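Local coordinates for carboxylesterase SOBER1 (Arabidopsis thaliana, PDB 6AVX), which hydrolyses carboxylic esters with a preference for short acyl chains, shows phospholipase A2 activity and restrains the plant hypersensitive response to a bacterial effector, at residues E80-V85 with L115-L120; S58-P63 with G110-L115. The protein carries 1 engineered substitution. All coordinates share one frame; numbering follows the deposited sequence.

Contact 1. Residues E80-V85 with L115-L120; sequences EAVKNV and LASVLL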
ATOM      1  N   GLU A  80      -5.916   8.650 -10.435  1.00 10.96           N
ATOM      2  CA  GLU A  80      -6.036   9.931  -9.749  1.00 12.57           C
ATOM      3  C   GLU A  80      -5.342   9.872  -8.401  1.00 12.07           C
ATOM      4  O   GLU A  80      -4.614  10.794  -8.011  1.00 12.18           O
ATOM      5  CB  GLU A  80      -7.522  10.276  -9.578  1.00 12.44           C
ATOM      6  CG  GLU A  80      -7.834  11.434  -8.632  1.00 13.28           C
ATOM      7  CD  GLU A  80      -7.502  12.793  -9.197  1.00 20.21           C
ATOM      8  OE1 GLU A  80      -7.739  13.777  -8.471  1.00 15.79           O
ATOM      9  OE2 GLU A  80      -7.011  12.891 -10.346  1.00 23.96           O
ATOM     10  N   ALA A  81      -5.568   8.787  -7.664  1.00  9.66           N
ATOM     11  CA  ALA A  81      -4.952   8.668  -6.365  1.00 10.22           C
ATOM     12  C   ALA A  81      -3.452   8.519  -6.509  1.00  7.03           C
ATOM     13  O   ALA A  81      -2.714   9.118  -5.741  1.00  8.81           O
ATOM     14  CB  ALA A  81      -5.565   7.502  -5.595  1.00  9.74           C
ATOM     15  N   VAL A  82      -2.991   7.742  -7.503  1.00  7.21           N
ATOM     16  CA  VAL A  82      -1.553   7.575  -7.719  1.00  6.76           C
ATOM     17  C   VAL A  82      -0.905   8.919  -7.993  1.00  6.55           C
ATOM     18  O   VAL A  82       0.192   9.197  -7.513  1.00  7.09           O
ATOM     19  CB  VAL A  82      -1.268   6.562  -8.848  1.00  6.69           C
ATOM     20  CG1 VAL A  82       0.186   6.609  -9.258  1.00  6.59           C
ATOM     21  CG2 VAL A  82      -1.619   5.144  -8.407  1.00  7.46           C
ATOM     22  N   LYS A  83      -1.570   9.776  -8.771  1.00  6.80           N
ATOM     23  CA  LYS A  83      -1.006  11.083  -9.086  1.00  8.20           C
ATOM     24  C   LYS A  83      -0.695  11.856  -7.816  1.00  7.73           C
ATOM     25  O   LYS A  83       0.369  12.474  -7.694  1.00  8.55           O
ATOM     26  CB  LYS A  83      -1.982  11.870  -9.962  1.00  9.87           C
ATOM     27  CG  LYS A  83      -1.481  13.231 -10.386  1.00 17.00           C
ATOM     28  CD  LYS A  83      -2.574  13.946 -11.182  1.00 30.58           C
ATOM     29  CE  LYS A  83      -2.191  15.374 -11.540  1.00 48.35           C
ATOM     30  NZ  LYS A  83      -3.307  16.085 -12.234  1.00 49.34           N
ATOM     31  N   ASN A  84      -1.607  11.832  -6.854  1.00  7.58           N
ATOM     32  CA  ASN A  84      -1.367  12.558  -5.617  1.00  9.09           C
ATOM     33  C   ASN A  84      -0.259  11.924  -4.789  1.00  7.76           C
ATOM     34  O   ASN A  84       0.577  12.638  -4.228  1.00  8.89           O
ATOM     35  CB  ASN A  84      -2.646  12.641  -4.807  1.00 10.13           C
ATOM     36  CG  ASN A  84      -2.396  13.185  -3.443  1.00 12.12           C
ATOM     37  OD1 ASN A  84      -2.414  12.448  -2.451  1.00 17.76           O
ATOM     38  ND2 ASN A  84      -2.096  14.473  -3.376  1.00 11.20           N
ATOM     39  N   VAL A  85      -0.246  10.589  -4.668  1.00  6.79           N
ATOM     40  CA  VAL A  85       0.848   9.937  -3.946  1.00  6.92           C
ATOM     41  C   VAL A  85       2.180  10.283  -4.587  1.00  5.81           C
ATOM     42  O   VAL A  85       3.153  10.605  -3.901  1.00  6.76           O
ATOM     43  CB  VAL A  85       0.626   8.416  -3.867  1.00  6.33           C
ATOM     44  CG1 VAL A  85       1.850   7.724  -3.271  1.00  7.03           C
ATOM     45  CG2 VAL A  85      -0.617   8.080  -3.064  1.00  8.82           C
ATOM     46  N   LEU A 115       0.532  -0.333  -3.616  1.00  4.64           N
ATOM     47  CA  LEU A 115       1.035  -1.151  -4.703  1.00  4.98           C
ATOM     48  C   LEU A 115       1.047  -0.377  -6.009  1.00  5.36           C
ATOM     49  O   LEU A 115       2.052  -0.356  -6.730  1.00  5.84           O
ATOM     50  CB  LEU A 115       0.175  -2.401  -4.839  1.00  6.53           C
ATOM     51  CG  LEU A 115       0.764  -3.414  -5.818  1.00  7.36           C
ATOM     52  CD1 LEU A 115       1.902  -4.177  -5.177  1.00  8.85           C
ATOM     53  CD2 LEU A 115      -0.307  -4.363  -6.326  1.00  8.82           C
ATOM     54  N   ALA A 116      -0.077   0.240  -6.349  1.00  5.53           N
ATOM     55  CA  ALA A 116      -0.162   0.980  -7.601  1.00  5.50           C
ATOM     56  C   ALA A 116       0.858   2.106  -7.646  1.00  5.95           C
ATOM     57  O   ALA A 116       1.489   2.359  -8.687  1.00  6.71           O
ATOM     58  CB  ALA A 116      -1.570   1.543  -7.758  1.00  6.66           C
ATOM     59  N   SER A 117       1.034   2.797  -6.520  1.00  5.05           N
ATOM     60  CA  SER A 117       1.926   3.947  -6.490  1.00  5.41           C
ATOM     61  C   SER A 117       3.373   3.527  -6.669  1.00  5.62           C
ATOM     62  O   SER A 117       4.137   4.195  -7.376  1.00  6.40           O
ATOM     63  CB  SER A 117       1.751   4.714  -5.185  1.00  6.69           C
ATOM     64  OG  SER A 117       0.446   5.266  -5.059  1.00  7.08           O
ATOM     65  N   VAL A 118       3.787   2.462  -5.995  1.00  5.16           N
ATOM     66  CA  VAL A 118       5.160   1.994  -6.111  1.00  5.50           C
ATOM     67  C   VAL A 118       5.439   1.498  -7.523  1.00  6.02           C
ATOM     68  O   VAL A 118       6.481   1.822  -8.116  1.00  6.55           O
ATOM     69  CB  VAL A 118       5.435   0.914  -5.055  1.00  7.92           C
ATOM     70  CG1 VAL A 118       6.734   0.192  -5.353  1.00  8.59           C
ATOM     71  CG2 VAL A 118       5.409   1.524  -3.651  1.00  8.04           C
ATOM     72  N   LEU A 119       4.521   0.715  -8.081  1.00  5.30           N
ATOM     73  CA  LEU A 119       4.796   0.071  -9.366  1.00  6.03           C
ATOM     74  C   LEU A 119       4.815   1.058 -10.521  1.00  5.58           C
ATOM     75  O   LEU A 119       5.385   0.744 -11.577  1.00  6.30           O
ATOM     76  CB  LEU A 119       3.759  -1.023  -9.652  1.00  8.05           C
ATOM     77  CG  LEU A 119       3.711  -2.207  -8.687  1.00 11.46           C
ATOM     78  CD1 LEU A 119       2.526  -3.123  -8.990  1.00 14.41           C
ATOM     79  CD2 LEU A 119       5.005  -2.977  -8.745  1.00 21.45           C
ATOM     80  N   LEU A 120       4.197   2.212 -10.362  1.00  5.40           N
ATOM     81  CA  LEU A 120       4.185   3.226 -11.406  1.00  5.73           C
ATOM     82  C   LEU A 120       5.197   4.338 -11.167  1.00  6.19           C
ATOM     83  O   LEU A 120       5.297   5.247 -11.993  1.00  6.12           O
ATOM     84  CB  LEU A 120       2.776   3.808 -11.563  1.00  5.82           C
ATOM     85  CG  LEU A 120       1.798   2.833 -12.221  1.00  6.35           C
ATOM     86  CD1 LEU A 120       0.360   3.253 -11.977  1.00  7.72           C
ATOM     87  CD2 LEU A 120       2.069   2.719 -13.743  1.00  7.61           C
TER

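Contact 2. Residues S58-P63 with G110-L115; sequences SWFDVP and GGALTL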
ATOM      1  N   SER A  58     -11.898   8.489   0.855  1.00  5.38           N
ATOM      2  CA  SER A  58     -11.685   7.321   0.012  1.00  5.82           C
ATOM      3  C   SER A  58     -10.640   7.663  -1.035  1.00  5.90           C
ATOM      4  O   SER A  58     -10.779   8.655  -1.755  1.00  5.74           O
ATOM      5  CB  SER A  58     -12.987   6.950  -0.680  1.00  6.02           C
ATOM      6  OG  SER A  58     -12.766   5.869  -1.558  1.00  6.21           O
ATOM      7  N   TRP A  59      -9.596   6.835  -1.135  1.00  5.41           N
ATOM      8  CA  TRP A  59      -8.551   7.107  -2.112  1.00  5.54           C
ATOM      9  C   TRP A  59      -9.041   6.975  -3.546  1.00  5.14           C
ATOM     10  O   TRP A  59      -8.571   7.695  -4.427  1.00  5.54           O
ATOM     11  CB  TRP A  59      -7.346   6.185  -1.889  1.00  6.15           C
ATOM     12  CG  TRP A  59      -6.645   6.428  -0.592  1.00  5.63           C
ATOM     13  CD1 TRP A  59      -6.639   5.614   0.502  1.00  6.97           C
ATOM     14  CD2 TRP A  59      -5.870   7.579  -0.242  1.00  5.69           C
ATOM     15  NE1 TRP A  59      -5.913   6.196   1.508  1.00  6.67           N
ATOM     16  CE2 TRP A  59      -5.433   7.400   1.084  1.00  5.77           C
ATOM     17  CE3 TRP A  59      -5.502   8.746  -0.912  1.00  6.03           C
ATOM     18  CZ2 TRP A  59      -4.657   8.346   1.751  1.00  6.62           C
ATOM     19  CZ3 TRP A  59      -4.742   9.677  -0.243  1.00  7.07           C
ATOM     20  CH2 TRP A  59      -4.323   9.470   1.064  1.00  8.46           C
ATOM     21  N   PHE A  60      -9.907   6.002  -3.825  1.00  5.60           N
ATOM     22  CA  PHE A  60     -10.386   5.710  -5.172  1.00  5.41           C
ATOM     23  C   PHE A  60     -11.657   4.880  -5.009  1.00  5.65           C
ATOM     24  O   PHE A  60     -11.884   4.280  -3.967  1.00  6.36           O
ATOM     25  CB  PHE A  60      -9.317   4.991  -6.007  1.00  6.01           C
ATOM     26  CG  PHE A  60      -8.855   3.677  -5.424  1.00  6.99           C
ATOM     27  CD1 PHE A  60      -9.600   2.523  -5.620  1.00  7.10           C
ATOM     28  CD2 PHE A  60      -7.669   3.571  -4.708  1.00  7.27           C
ATOM     29  CE1 PHE A  60      -9.181   1.302  -5.083  1.00  8.72           C
ATOM     30  CE2 PHE A  60      -7.247   2.340  -4.182  1.00  7.44           C
ATOM     31  CZ  PHE A  60      -8.006   1.216  -4.375  1.00  7.65           C
ATOM     32  N   ASP A  61     -12.490   4.840  -6.039  1.00  6.77           N
ATOM     33  CA  ASP A  61     -13.779   4.195  -5.866  1.00  6.62           C
ATOM     34  C   ASP A  61     -13.603   2.691  -5.760  1.00  7.78           C
ATOM     35  O   ASP A  61     -12.761   2.095  -6.434  1.00  8.52           O
ATOM     36  CB  ASP A  61     -14.715   4.544  -7.016  1.00  8.43           C
ATOM     37  CG  ASP A  61     -16.165   4.237  -6.708  1.00  9.41           C
ATOM     38  OD1 ASP A  61     -16.532   4.089  -5.522  1.00  9.23           O
ATOM     39  OD2 ASP A  61     -16.936   4.168  -7.693  1.00 13.35           O
ATOM     40  N   VAL A  62     -14.437   2.087  -4.920  1.00  8.88           N
ATOM     41  CA  VAL A  62     -14.460   0.654  -4.643  1.00 11.25           C
ATOM     42  C   VAL A  62     -15.853   0.175  -5.042  1.00 11.03           C
ATOM     43  O   VAL A  62     -16.837   0.518  -4.371  1.00 10.95           O
ATOM     44  CB  VAL A  62     -14.168   0.378  -3.161  1.00 10.69           C
ATOM     45  CG1 VAL A  62     -14.252  -1.116  -2.865  1.00 13.51           C
ATOM     46  CG2 VAL A  62     -12.804   0.949  -2.776  1.00 13.31           C
ATOM     47  N   PRO A  63     -15.997  -0.567  -6.140  1.00 11.80           N
ATOM     48  CA  PRO A  63     -17.350  -0.927  -6.595  1.00 15.08           C
ATOM     49  C   PRO A  63     -18.070  -1.918  -5.704  1.00 14.08           C
ATOM     50  O   PRO A  63     -19.296  -1.832  -5.578  1.00 16.88           O
ATOM     51  CB  PRO A  63     -17.113  -1.520  -7.994  1.00 19.87           C
ATOM     52  CG  PRO A  63     -15.805  -0.981  -8.435  1.00 20.67           C
ATOM     53  CD  PRO A  63     -14.984  -0.804  -7.183  1.00 14.67           C
ATOM     54  N   GLY A 110      -5.687   1.531   1.137  1.00  4.93           N
ATOM     55  CA  GLY A 110      -4.387   2.175   1.129  1.00  5.29           C
ATOM     56  C   GLY A 110      -3.259   1.235   0.750  1.00  5.04           C
ATOM     57  O   GLY A 110      -2.215   1.683   0.259  1.00  5.62           O
ATOM     58  N   GLY A 111      -3.435  -0.065   0.992  1.00  5.52           N
ATOM     59  CA  GLY A 111      -2.475  -1.048   0.507  1.00  5.11           C
ATOM     60  C   GLY A 111      -2.549  -1.240  -1.000  1.00  4.71           C
ATOM     61  O   GLY A 111      -1.520  -1.338  -1.671  1.00  5.75           O
ATOM     62  N   ALA A 112      -3.760  -1.311  -1.550  1.00  4.77           N
ATOM     63  CA  ALA A 112      -3.918  -1.306  -3.000  1.00  5.05           C
ATOM     64  C   ALA A 112      -3.272  -0.065  -3.603  1.00  5.52           C
ATOM     65  O   ALA A 112      -2.574  -0.141  -4.622  1.00  5.80           O
ATOM     66  CB  ALA A 112      -5.403  -1.375  -3.339  1.00  4.94           C
ATOM     67  N   LEU A 113      -3.473   1.086  -2.969  1.00  5.37           N
ATOM     68  CA  LEU A 113      -2.875   2.312  -3.481  1.00  5.41           C
ATOM     69  C   LEU A 113      -1.367   2.292  -3.353  1.00  5.19           C
ATOM     70  O   LEU A 113      -0.662   2.783  -4.245  1.00  5.26           O
ATOM     71  CB  LEU A 113      -3.461   3.526  -2.766  1.00  5.71           C
ATOM     72  CG  LEU A 113      -2.919   4.876  -3.228  1.00  5.69           C
ATOM     73  CD1 LEU A 113      -3.059   5.075  -4.719  1.00  6.94           C
ATOM     74  CD2 LEU A 113      -3.621   5.974  -2.466  1.00  7.22           C
ATOM     75  N   THR A 114      -0.855   1.745  -2.260  1.00  5.29           N
ATOM     76  CA  THR A 114       0.588   1.559  -2.110  1.00  5.53           C
ATOM     77  C   THR A 114       1.155   0.794  -3.291  1.00  5.68           C
ATOM     78  O   THR A 114       2.160   1.199  -3.889  1.00  5.66           O
ATOM     79  CB  THR A 114       0.897   0.818  -0.794  1.00  4.91           C
ATOM     80  OG1 THR A 114       0.648   1.688   0.312  1.00  6.10           O
ATOM     81  CG2 THR A 114       2.336   0.343  -0.717  1.00  6.58           C
ATOM     82  N   LEU A 115       0.532  -0.333  -3.616  1.00  4.64           N
ATOM     83  CA  LEU A 115       1.035  -1.151  -4.703  1.00  4.98           C
ATOM     84  C   LEU A 115       1.047  -0.377  -6.009  1.00  5.36           C
ATOM     85  O   LEU A 115       2.052  -0.356  -6.730  1.00  5.84           O
ATOM     86  CB  LEU A 115       0.175  -2.401  -4.839  1.00  6.53           C
ATOM     87  CG  LEU A 115       0.764  -3.414  -5.818  1.00  7.36           C
ATOM     88  CD1 LEU A 115       1.902  -4.177  -5.177  1.00  8.85           C
ATOM     89  CD2 LEU A 115      -0.307  -4.363  -6.326  1.00  8.82           C
TER

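Contact 1. Residues E80-V85 with L115-L120
Val82 directs its two methyls at different residues of helix 109-120: CG2 lies 3.7 Å from Ala116 CB, while CG1 reaches out to Leu120 CD1 at 4.3 Å, the looser end of the contact. The split follows from its torsion, which sets CG1 anti to the backbone N (chi1 168°) and turns CG2 back beside that N. One turn further along, Val85 meets Ser117 with its whole isopropyl group. Its CG1 comes within 3.3 Å of Ser117 OG and 3.6 Å of Ser117 CB, and its CB and CG2 also crowd the hydroxyl. Ser117 OG thus sits between the two valines, with Val82 CG2 3.9 Å away, and no hydrogen bond links the two segments. The hydroxyl is satisfied within its own helix by the carbonyl of Leu113, which probably offsets the cost of burying it against methyl groups. With Ala116 and Ser117 small, the backbones come near, Val82 CA and Ser117 CA lying 5.2 Å apart. The axes of the two short helical segments pass at 9.2 Å and cross at -65°. Just beyond Val85, His86 pairs through NE2 with the carbonyl of Ser117. Helices 75-94 and 109-120 lie against each other here beside the central parallel sheet of the alpha/beta-hydrolase fold, with Val85 also resting on Leu9 and Leu11 of strand 7-11.

Contact 2. Residues S58-P63 with G110-L115
Trp59 and Leu113 join the loop after strand 54-57 to the helix that leaves the nucleophile elbow of this alpha/beta hydrolase, a GxSxG turn in which Ser108 is the probable nucleophile and Gly110 the last glycine. The tight part is a methyl-on-ring contact: Leu113 CD2 sits over one face of the indole, 3.3 Å above its plane and displaced toward the rim, 3.5 Å from Trp59 CD2. The two side chains cross at about a right angle. CD2 is the branch of Leu113 that meets the indole, presented with CG anti to the backbone N (chi1 -179°). Packing is looser around this point. Gly110 CA approaches Trp59 CD1 obliquely at 4.2 Å, and Phe60 turns the edge of its ring to the helix, with CZ 3.8 Å from Ala112 CB and CE2 4.2 Å from Leu113 N. Further along the loop, Asp61 and Pro63 are partly exposed and form the more solvent-facing side; Asp61 OD2 is hydrogen-bonded to Thr49 OG1. The indole is held by its NE1 bond to the carbonyl of His12, and Gln109 OE1 accepts from the backbone N of Trp59, tying the loop to the residue beside Ser108. Within the helix, Gly110 O is gripped twice, from opposite faces of its plane: by Thr114 N at 2.9 Å and by Thr114 OG1, also at 2.9 Å, with the hydroxyl oxygen tilted 24° from the carbonyl plane.

Both contacts are buried and draw on successive parts of helix 109-120, their ranges overlapping at Leu115. Contact 1 uses its C-terminal half against helix 75-94, away from the probable catalytic triad, and works through small aliphatic groups and one enclosed hydroxyl. Contact 2 uses the N-terminal half, close behind the probable nucleophile Ser108, where aromatic rings of a loop take over from valines. Each has its outward side: Glu80, Lys83 and Asn84 of helix 75-94 in contact 1, the partly exposed Asp61 and Pro63 in contact 2. The two cores join through Leu113, whose CD2 is 3.7 Å from Val85 CG2, and through Ala81, whose CB is 3.2 Å from the carbonyl O of Trp59.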